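Local coordinates for USP37 protein (Homo sapiens, PDB 3U12), which probably removes ubiquitin from proteins as a thiol-dependent deubiquitinase, and is represented here by its pleckstrin homology domain alone, at residues A[31-36]-A[65-70]; A[26-31]-A[54-59]. All coordinates share one frame; numbering follows the deposited sequence. Where two conformers were deposited one is given.

Contact 1: residues A[31-36]-A[65-70]. With SO4 (sulfate ion), chain D.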
loop_
_atom_site.group_PDB
_atom_site.type_symbol
_atom_site.label_atom_id
_atom_site.label_comp_id
_atom_site.label_asym_id
_atom_site.label_seq_id
_atom_site.Cartn_x
_atom_site.Cartn_y
_atom_site.Cartn_z
HETATM N N MSE A 31 5.994 11.786 -6.366
HETATM C CA MSE A 31 6.762 13.022 -6.315
HETATM C C MSE A 31 7.772 12.950 -5.141
HETATM O O MSE A 31 8.930 13.347 -5.314
HETATM C CB MSE A 31 5.796 14.204 -6.105
HETATM C CG MSE A 31 5.060 14.621 -7.365
HETATM SE SE MSE A 31 6.288 15.444 -8.646
HETATM C CE MSE A 31 6.269 17.313 -7.988
ATOM N N GLN A 32 7.339 12.418 -3.951
ATOM C CA GLN A 32 8.228 12.365 -2.778
ATOM C C GLN A 32 9.270 11.239 -2.862
ATOM O O GLN A 32 10.284 11.310 -2.171
ATOM C CB GLN A 32 7.441 12.306 -1.446
ATOM C CG GLN A 32 6.763 10.960 -1.114
ATOM C CD GLN A 32 6.295 10.875 0.333
ATOM O OE1 GLN A 32 6.889 11.455 1.251
ATOM N NE2 GLN A 32 5.214 10.150 0.573
ATOM N N THR A 33 9.030 10.195 -3.672
ATOM C CA THR A 33 10.039 9.124 -3.767
ATOM C C THR A 33 10.781 9.031 -5.141
ATOM O O THR A 33 11.775 8.310 -5.251
ATOM C CB THR A 33 9.405 7.764 -3.477
ATOM O OG1 THR A 33 8.538 7.426 -4.554
ATOM C CG2 THR A 33 8.636 7.710 -2.132
ATOM N N GLY A 34 10.228 9.637 -6.187
ATOM C CA GLY A 34 10.717 9.406 -7.542
ATOM C C GLY A 34 10.206 8.015 -7.925
ATOM O O GLY A 34 9.215 7.538 -7.347
ATOM N N ILE A 35 10.853 7.338 -8.872
ATOM C CA ILE A 35 10.456 5.965 -9.229
ATOM C C ILE A 35 11.478 5.042 -8.577
ATOM O O ILE A 35 12.635 5.020 -8.996
ATOM C CB ILE A 35 10.319 5.737 -10.774
ATOM C CG1 ILE A 35 9.221 6.645 -11.360
ATOM C CG2 ILE A 35 10.021 4.240 -11.070
ATOM C CD1 ILE A 35 9.113 6.712 -12.881
ATOM N N THR A 36 11.069 4.316 -7.543
ATOM C CA THR A 36 11.995 3.451 -6.803
ATOM C C THR A 36 12.198 2.103 -7.487
ATOM O O THR A 36 11.421 1.736 -8.364
ATOM C CB THR A 36 11.484 3.229 -5.366
ATOM O OG1 THR A 36 10.371 2.320 -5.383
ATOM C CG2 THR A 36 11.106 4.522 -4.654
ATOM N N ARG A 65 8.227 6.610 4.958
ATOM C CA ARG A 65 7.414 7.633 4.303
ATOM C C ARG A 65 5.959 7.304 4.503
ATOM O O ARG A 65 5.576 6.111 4.564
ATOM C CB ARG A 65 7.743 7.764 2.806
ATOM C CG ARG A 65 9.188 8.181 2.564
ATOM C CD ARG A 65 9.345 9.193 1.449
ATOM N NE ARG A 65 10.563 9.987 1.628
ATOM C CZ ARG A 65 10.595 11.274 1.977
ATOM N NH1 ARG A 65 9.465 11.949 2.164
ATOM N NH2 ARG A 65 11.754 11.902 2.114
ATOM N N ILE A 66 5.130 8.340 4.594
ATOM C CA ILE A 66 3.702 8.183 4.816
ATOM C C ILE A 66 2.878 8.806 3.681
ATOM O O ILE A 66 3.194 9.888 3.190
ATOM C CB ILE A 66 3.313 8.706 6.220
ATOM C CG1 ILE A 66 1.808 8.575 6.475
ATOM C CG2 ILE A 66 3.796 10.137 6.492
ATOM C CD1 ILE A 66 1.482 8.516 7.855
ATOM N N PHE A 67 1.789 8.112 3.306
ATOM C CA PHE A 67 0.893 8.496 2.232
ATOM C C PHE A 67 -0.488 8.520 2.832
ATOM O O PHE A 67 -0.933 7.516 3.413
ATOM C CB PHE A 67 0.983 7.426 1.123
ATOM C CG PHE A 67 2.346 7.341 0.473
ATOM C CD1 PHE A 67 2.594 7.969 -0.743
ATOM C CD2 PHE A 67 3.373 6.597 1.058
ATOM C CE1 PHE A 67 3.848 7.866 -1.360
ATOM C CE2 PHE A 67 4.633 6.516 0.451
ATOM C CZ PHE A 67 4.852 7.131 -0.764
ATOM N N GLN A 68 -1.171 9.651 2.701
ATOM C CA GLN A 68 -2.557 9.794 3.160
ATOM C C GLN A 68 -3.481 8.907 2.330
ATOM O O GLN A 68 -3.298 8.816 1.119
ATOM C CB GLN A 68 -3.032 11.252 3.079
ATOM C CG GLN A 68 -4.435 11.409 3.690
ATOM C CD GLN A 68 -4.863 12.834 3.875
ATOM O OE1 GLN A 68 -4.082 13.690 4.293
ATOM N NE2 GLN A 68 -6.131 13.106 3.590
ATOM N N LEU A 69 -4.468 8.254 2.992
ATOM C CA LEU A 69 -5.462 7.402 2.340
ATOM C C LEU A 69 -6.839 8.026 2.368
ATOM O O LEU A 69 -7.514 7.984 1.351
ATOM C CB LEU A 69 -5.513 5.993 2.953
ATOM C CG LEU A 69 -4.226 5.180 2.822
ATOM C CD1 LEU A 69 -4.391 3.836 3.536
ATOM C CD2 LEU A 69 -3.838 4.964 1.347
ATOM N N SER A 70 -7.260 8.607 3.513
ATOM C CA SER A 70 -8.591 9.244 3.651
ATOM C C SER A 70 -8.748 10.362 2.625
ATOM O O SER A 70 -7.854 11.224 2.516
ATOM C CB SER A 70 -8.770 9.818 5.053
ATOM O OG SER A 70 -8.833 8.778 6.010
HETATM S S SO4 D . -8.109 15.929 4.148
HETATM O O1 SO4 D . -9.286 16.738 3.795
HETATM O O2 SO4 D . -7.178 16.723 4.964
HETATM O O3 SO4 D . -8.547 14.749 4.917
HETATM O O4 SO4 D . -7.440 15.501 2.910
#
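With CG lodged between its own backbone N and carbonyl carbon (chi1 74°) and the chain extended beyond, Gln32 delivers its amide to Arg65, Ile66 and Phe67. The setting is the pleckstrin homology (PH) domain of USP37: the turn after strand 25-30, where Thr33 and Gly34 both face Ser30 in a classic beta bulge, meets strand 65-68. The two ends of the amide act separately. Its OE1 accepts from Arg65 NH1 at 2.8 Å, with an N-H...O angle of 149° and the donor tilted off the carbonyl plane. A bend at chi2 lays the Arg65 chain alongside that of Gln32, running the other way, and Gln32 O comes over one face of the guanidinium. At the other end Gln32 NE2 gives a weak, 3.3 Å hydrogen bond to Ile66 O; together the two bonds would limit rotation of the amide, the second only weakly.

Gln32 NE2 also sits over one face of the Phe67 ring, 3.2 Å above its plane and displaced toward the rim, with amide and ring planes inclined at 65°. Thr33 reaches the same ring differently: its CG2 lies at the edge, near the ring plane, 4.1 Å from Phe67 CZ, and is also 3.9 Å from Arg65 CD. Its OG1 donates to Gly34 O and is hydrogen-bonded to Ser30 OG within the turn. The contact lies at the surface, with Phe67, which packs also on Ile28, Val56 and Leu92, as its one buried residue. Farther along, Gln68 NE2 donates to Ser70 O, which lies in the plane of the Gln68 amide at 2.8 Å, and to O4 of a sulfate, probably from the crystallisation liquor, also at 2.8 Å.

Contact 2: residues A[26-31]-A[54-59]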
loop_
_atom_site.group_PDB
_atom_site.type_symbol
_atom_site.label_atom_id
_atom_site.label_comp_id
_atom_site.label_asym_id
_atom_site.label_seq_id
_atom_site.Cartn_x
_atom_site.Cartn_y
_atom_site.Cartn_z
ATOM N N ILE A 26 8.437 -3.940 -2.574
ATOM C CA ILE A 26 7.690 -2.703 -2.782
ATOM C C ILE A 26 8.349 -1.800 -3.840
ATOM O O ILE A 26 9.556 -1.604 -3.816
ATOM C CB ILE A 26 7.516 -1.947 -1.429
ATOM C CG1 ILE A 26 6.547 -2.723 -0.482
ATOM C CG2 ILE A 26 7.031 -0.471 -1.633
ATOM C CD1 ILE A 26 6.539 -2.201 0.993
ATOM N N ARG A 27 7.525 -1.233 -4.745
ATOM C CA ARG A 27 7.958 -0.291 -5.771
ATOM C C ARG A 27 6.980 0.875 -5.712
ATOM O O ARG A 27 5.775 0.657 -5.640
ATOM C CB ARG A 27 7.903 -0.946 -7.163
ATOM C CG ARG A 27 9.093 -0.626 -8.035
ATOM C CD ARG A 27 8.771 -0.802 -9.506
ATOM N NE ARG A 27 8.145 0.400 -10.059
ATOM C CZ ARG A 27 6.953 0.429 -10.647
ATOM N NH1 ARG A 27 6.249 -0.688 -10.794
ATOM N NH2 ARG A 27 6.462 1.572 -11.107
ATOM N N ILE A 28 7.491 2.110 -5.702
ATOM C CA ILE A 28 6.628 3.286 -5.633
ATOM C C ILE A 28 6.983 4.285 -6.743
ATOM O O ILE A 28 8.153 4.432 -7.102
ATOM C CB ILE A 28 6.728 3.943 -4.205
ATOM C CG1 ILE A 28 6.206 2.963 -3.096
ATOM C CG2 ILE A 28 5.965 5.285 -4.117
ATOM C CD1 ILE A 28 6.593 3.366 -1.744
ATOM N N ARG A 29 5.967 4.966 -7.273
ATOM C CA ARG A 29 6.119 6.036 -8.249
ATOM C C ARG A 29 5.374 7.232 -7.625
ATOM O O ARG A 29 4.146 7.200 -7.500
ATOM C CB ARG A 29 5.559 5.620 -9.625
ATOM C CG ARG A 29 5.492 6.744 -10.662
ATOM C CD ARG A 29 5.180 6.250 -12.077
ATOM N NE ARG A 29 3.991 5.390 -12.151
ATOM C CZ ARG A 29 2.741 5.832 -12.265
ATOM N NH1 ARG A 29 2.490 7.135 -12.311
ATOM N NH2 ARG A 29 1.732 4.974 -12.328
ATOM N N SER A 30 6.129 8.233 -7.144
ATOM C CA SER A 30 5.561 9.431 -6.512
ATOM C C SER A 30 6.522 10.581 -6.570
ATOM O O SER A 30 7.719 10.399 -6.796
ATOM C CB SER A 30 5.153 9.155 -5.053
ATOM O OG SER A 30 6.299 9.008 -4.236
HETATM N N MSE A 31 5.994 11.786 -6.366
HETATM C CA MSE A 31 6.762 13.022 -6.315
HETATM C C MSE A 31 7.772 12.950 -5.141
HETATM O O MSE A 31 8.930 13.347 -5.314
HETATM C CB MSE A 31 5.796 14.204 -6.105
HETATM C CG MSE A 31 5.060 14.621 -7.365
HETATM SE SE MSE A 31 6.288 15.444 -8.646
HETATM C CE MSE A 31 6.269 17.313 -7.988
ATOM N N LEU A 54 -1.010 5.470 5.264
ATOM C CA LEU A 54 -0.238 4.259 5.017
ATOM C C LEU A 54 1.260 4.545 5.175
ATOM O O LEU A 54 1.782 5.455 4.535
ATOM C CB LEU A 54 -0.548 3.754 3.585
ATOM C CG LEU A 54 0.093 2.430 3.133
ATOM C CD1 LEU A 54 -0.480 1.245 3.897
ATOM C CD2 LEU A 54 -0.182 2.184 1.665
ATOM N N VAL A 55 1.946 3.744 6.004
ATOM C CA VAL A 55 3.378 3.878 6.231
ATOM C C VAL A 55 4.095 2.804 5.429
ATOM O O VAL A 55 3.742 1.622 5.507
ATOM C CB VAL A 55 3.783 3.800 7.720
ATOM C CG1 VAL A 55 5.280 4.081 7.887
ATOM C CG2 VAL A 55 2.984 4.786 8.547
ATOM N N VAL A 56 5.141 3.217 4.709
ATOM C CA VAL A 56 6.001 2.318 3.945
ATOM C C VAL A 56 7.313 2.175 4.725
ATOM O O VAL A 56 8.067 3.137 4.852
ATOM C CB VAL A 56 6.240 2.835 2.501
ATOM C CG1 VAL A 56 7.234 1.938 1.749
ATOM C CG2 VAL A 56 4.918 2.958 1.734
ATOM N N HIS A 57 7.567 0.984 5.259
ATOM C CA HIS A 57 8.817 0.690 5.984
ATOM C C HIS A 57 9.632 -0.233 5.087
ATOM O O HIS A 57 9.082 -1.179 4.499
ATOM C CB HIS A 57 8.540 -0.112 7.269
ATOM C CG HIS A 57 7.841 0.612 8.373
ATOM N ND1 HIS A 57 6.474 0.507 8.541
ATOM C CD2 HIS A 57 8.365 1.243 9.451
ATOM C CE1 HIS A 57 6.201 1.130 9.674
ATOM N NE2 HIS A 57 7.315 1.606 10.253
ATOM N N TYR A 58 10.930 0.004 5.006
ATOM C CA TYR A 58 11.819 -0.862 4.248
ATOM C C TYR A 58 12.676 -1.643 5.210
ATOM O O TYR A 58 13.032 -1.128 6.272
ATOM C CB TYR A 58 12.702 -0.062 3.284
ATOM C CG TYR A 58 11.922 0.605 2.173
ATOM C CD1 TYR A 58 11.185 -0.149 1.260
ATOM C CD2 TYR A 58 11.975 1.986 1.989
ATOM C CE1 TYR A 58 10.465 0.461 0.238
ATOM C CE2 TYR A 58 11.266 2.605 0.963
ATOM C CZ TYR A 58 10.539 1.834 0.069
ATOM O OH TYR A 58 9.826 2.442 -0.929
ATOM N N ASN A 59 12.991 -2.902 4.849
ATOM C CA ASN A 59 13.873 -3.764 5.637
ATOM C C ASN A 59 15.244 -3.119 5.830
ATOM O O ASN A 59 15.772 -3.220 6.924
ATOM C CB ASN A 59 14.052 -5.137 4.978
ATOM C CG ASN A 59 12.880 -6.065 5.115
ATOM O OD1 ASN A 59 11.751 -5.671 5.430
ATOM N ND2 ASN A 59 13.128 -7.332 4.859
HETATM O O HOH W 1 10.319 1.056 -3.117
#
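The Tyr58 ring meets Ile26 obliquely, with CE1 4.0 Å from Ile26 CG2, while Lys39 of the neighbouring strand makes a cation-pi contact with the same ring. The other flat group, His57, has its CB directed away from strand 25-30; over one face of its imidazole lies Val55 CG1, 3.5 Å above the ring plane and shifted toward the rim.

The segments themselves stand well apart: their strand axes approach to 9.6 Å and run at 126°, so they are not paired, and side chains must span the gap. Ile28 and Val56 do this tip to tip, CD1 of the isoleucine lying 3.8 Å from CG1 of the valine. Both CG1 and CG2 of Val56 touch that methyl. Ile26 contributes CG2, the branch set opposite its backbone N, which reaches Val56 CG1 at 4.2 Å as well as the tyrosine.

In Tyr58, CG is opposite the carbonyl carbon (chi1 -66°), and the ring leans across to Ile26 and Ile28. Its OH packs 3.5 Å from Ile28 CD1. The polar link is indirect: one water donates to Ile26 O at 2.9 Å and is hydrogen-bonded to Tyr58 OH at 2.6 Å, and this bridge links the phenol to the backbone of strand 25-30. Strands 25-30 and 51-58 both pair with strand 39-48, and their inward side chains pack over the concave side of the strongly bent sheet, in the hydrophobic interior of the PH fold, a partly open beta barrel closed at one end by the C-terminal helix, here 105-119.

How the contacts relate
Both contacts belong to one curled sheet: contact 1 sets the turn between strands 25-30 and 34-35 against strand 65-68, which pairs with strand 51-58 of contact 2. Strand 34-35 follows 25-30 in the chain and 65-68 follows 51-58. The contact centres are 6 Å apart, and links connect them, with Phe67 O 2.8 Å from Leu54 N and Thr36 OG1 2.9 Å from Ile28 N. Contact 1 is at the surface, where a guanidinium-to-amide hydrogen bond and a weak amide-to-carbonyl one stand beside apolar and ring contacts. Contact 2 is buried and apolar, of isoleucine, valine and tyrosine, its polar element passing through a water. Phe67 faces the same interior as contact 2.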